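Local coordinates for Swi5-dependent recombination DNA repair protein 1 (Schizosaccharomyces pombe, PDB 3VIQ) that takes part in DNA recombination repair and meiotic chromosome segregation, pairing with Swi5 and interacting with the recombinase Rhp51, at residues V58-M63 with S98-Q103. Numbering follows the deposited sequence.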
loop_
_atom_site.group_PDB
_atom_site.type_symbol
_atom_site.label_atom_id
_atom_site.label_comp_id
_atom_site.label_asym_id
_atom_site.label_seq_id
_atom_site.Cartn_x
_atom_site.Cartn_y
_atom_site.Cartn_z
ATOM N N VAL A 58 6.239 11.500 21.277
ATOM C CA VAL A 58 5.714 12.621 22.064
ATOM C C VAL A 58 4.312 12.300 22.617
ATOM O O VAL A 58 4.034 12.607 23.768
ATOM C CB VAL A 58 5.633 13.931 21.244
ATOM C CG1 VAL A 58 5.102 15.061 22.111
ATOM C CG2 VAL A 58 7.017 14.310 20.670
ATOM N N LEU A 59 3.437 11.698 21.799
ATOM C CA LEU A 59 2.054 11.422 22.235
ATOM C C LEU A 59 1.945 10.208 23.172
ATOM O O LEU A 59 1.209 10.246 24.187
ATOM C CB LEU A 59 1.129 11.205 21.046
ATOM C CG LEU A 59 0.860 12.445 20.216
ATOM C CD1 LEU A 59 0.528 12.031 18.765
ATOM C CD2 LEU A 59 -0.231 13.279 20.843
ATOM N N PHE A 60 2.690 9.155 22.827
ATOM C CA PHE A 60 2.664 7.876 23.561
ATOM C C PHE A 60 2.980 8.057 25.026
ATOM O O PHE A 60 2.244 7.558 25.862
ATOM C CB PHE A 60 3.641 6.841 22.959
ATOM C CG PHE A 60 3.857 5.610 23.823
ATOM C CD1 PHE A 60 2.832 4.694 24.012
ATOM C CD2 PHE A 60 5.102 5.370 24.426
ATOM C CE1 PHE A 60 3.027 3.545 24.807
ATOM C CE2 PHE A 60 5.328 4.239 25.237
ATOM C CZ PHE A 60 4.295 3.323 25.444
ATOM N N LYS A 61 4.069 8.753 25.335
ATOM C CA LYS A 61 4.630 8.698 26.697
ATOM C C LYS A 61 3.649 9.148 27.804
ATOM O O LYS A 61 3.431 8.392 28.774
ATOM C CB LYS A 61 5.980 9.437 26.812
ATOM C CG LYS A 61 6.766 9.020 28.063
ATOM C CD LYS A 61 8.084 9.762 28.232
ATOM C CE LYS A 61 7.882 11.160 28.797
ATOM N NZ LYS A 61 8.806 11.397 29.934
ATOM N N PRO A 62 3.061 10.362 27.666
ATOM C CA PRO A 62 2.043 10.748 28.654
ATOM C C PRO A 62 0.719 9.955 28.509
ATOM O O PRO A 62 0.046 9.714 29.510
ATOM C CB PRO A 62 1.864 12.260 28.432
ATOM C CG PRO A 62 2.300 12.500 26.989
ATOM C CD PRO A 62 3.338 11.440 26.683
ATOM N N MET A 63 0.365 9.517 27.310
ATOM C CA MET A 63 -0.779 8.586 27.165
ATOM C C MET A 63 -0.599 7.289 27.984
ATOM O O MET A 63 -1.506 6.897 28.713
ATOM C CB MET A 63 -1.049 8.255 25.683
ATOM C CG MET A 63 -2.263 7.375 25.468
ATOM S SD MET A 63 -2.669 7.081 23.720
ATOM C CE MET A 63 -4.242 6.197 23.899
ATOM N N SER A 98 2.975 -0.517 20.671
ATOM C CA SER A 98 2.330 -1.275 19.609
ATOM C C SER A 98 0.821 -1.195 19.717
ATOM O O SER A 98 0.131 -1.185 18.717
ATOM C CB SER A 98 2.819 -2.726 19.651
ATOM O OG SER A 98 4.242 -2.745 19.582
ATOM N N MET A 99 0.310 -1.154 20.944
ATOM C CA MET A 99 -1.118 -0.903 21.166
ATOM C C MET A 99 -1.444 0.514 20.705
ATOM O O MET A 99 -2.489 0.764 20.089
ATOM C CB MET A 99 -1.475 -1.061 22.640
ATOM C CG MET A 99 -1.431 -2.502 23.148
ATOM S SD MET A 99 -1.358 -2.488 24.949
ATOM C CE MET A 99 -1.057 -4.227 25.346
ATOM N N PHE A 100 -0.539 1.431 21.025
ATOM C CA PHE A 100 -0.670 2.801 20.578
ATOM C C PHE A 100 -0.745 2.850 19.077
ATOM O O PHE A 100 -1.670 3.419 18.522
ATOM C CB PHE A 100 0.493 3.654 21.083
ATOM C CG PHE A 100 0.494 5.021 20.529
ATOM C CD1 PHE A 100 -0.249 6.011 21.138
ATOM C CD2 PHE A 100 1.210 5.316 19.370
ATOM C CE1 PHE A 100 -0.268 7.285 20.620
ATOM C CE2 PHE A 100 1.191 6.557 18.854
ATOM C CZ PHE A 100 0.452 7.560 19.470
ATOM N N LEU A 101 0.207 2.242 18.395
ATOM C CA LEU A 101 0.218 2.332 16.900
ATOM C C LEU A 101 -1.032 1.671 16.295
ATOM O O LEU A 101 -1.658 2.220 15.396
ATOM C CB LEU A 101 1.474 1.703 16.312
ATOM C CG LEU A 101 2.819 2.372 16.554
ATOM C CD1 LEU A 101 3.938 1.365 16.144
ATOM C CD2 LEU A 101 2.955 3.724 15.859
ATOM N N ASN A 102 -1.413 0.518 16.830
ATOM C CA ASN A 102 -2.678 -0.127 16.463
ATOM C C ASN A 102 -3.902 0.800 16.698
ATOM O O ASN A 102 -4.799 0.920 15.870
ATOM C CB ASN A 102 -2.839 -1.427 17.269
ATOM C CG ASN A 102 -4.034 -2.255 16.825
ATOM O OD1 ASN A 102 -4.357 -2.313 15.643
ATOM N ND2 ASN A 102 -4.666 -2.935 17.766
ATOM N N GLN A 103 -3.907 1.465 17.843
ATOM C CA GLN A 103 -4.915 2.458 18.149
ATOM C C GLN A 103 -4.929 3.555 17.078
ATOM O O GLN A 103 -5.972 4.117 16.764
ATOM C CB GLN A 103 -4.644 3.038 19.554
ATOM C CG GLN A 103 -5.646 4.051 20.017
ATOM C CD GLN A 103 -7.039 3.480 20.063
ATOM O OE1 GLN A 103 -7.220 2.271 20.260
ATOM N NE2 GLN A 103 -8.039 4.342 19.893
#
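The Phe100 ring presents one face to the backbone of Phe60, whose CA stands 4.1 Å above the ring plane, displaced toward the rim. At its edge, nearly in plane, lies the sulfur of Met63: SD is 3.7 Å from Phe100 CD1 and 4.9 Å from the ring centroid. This is a Met-aromatic contact made at the ring hydrogens, the sulfur facing the CD1-CE1 side. Leu59 meets the far end of the ring at an oblique angle, its CB 4.0 Å from Phe100 CZ. The Phe60 ring does not stack on that of Phe100; it runs past the base of the side chain, with Phe60 CD1 3.9 Å from Phe100 CB, and the two side chains cross at a slant. Phe100 thus packs against one turn of the other helix, touched by Leu59, Phe60 and Met63. The contact joins the C-terminal part of the long helix 38-68 to the short helix 97-103 that follows the antiparallel hairpin of strands 73-78 and 88-93, within the C-terminal domain of Sfr1; a predicted coiled coil reaches as far as Leu59 of the long helix. The axes of the two short segments approach to 10.6 Å, with 117° between their N-to-C directions, and the CA atoms of Phe60 and Phe100 are the nearest pair between the segments. Met63 spans the gap because its CG is anti to the backbone N (chi1 -176°) and the chain stays extended beyond it, carrying SD out to the ring. Phe95, in the loop before helix 97-103, touches both Met63 and Phe100, and the Phe104 ring meets that of Phe100 at about 30°. The Swi5 chain packs on the same residues: His67 of Swi5 on Leu59, and Met60 of Swi5 on Phe100.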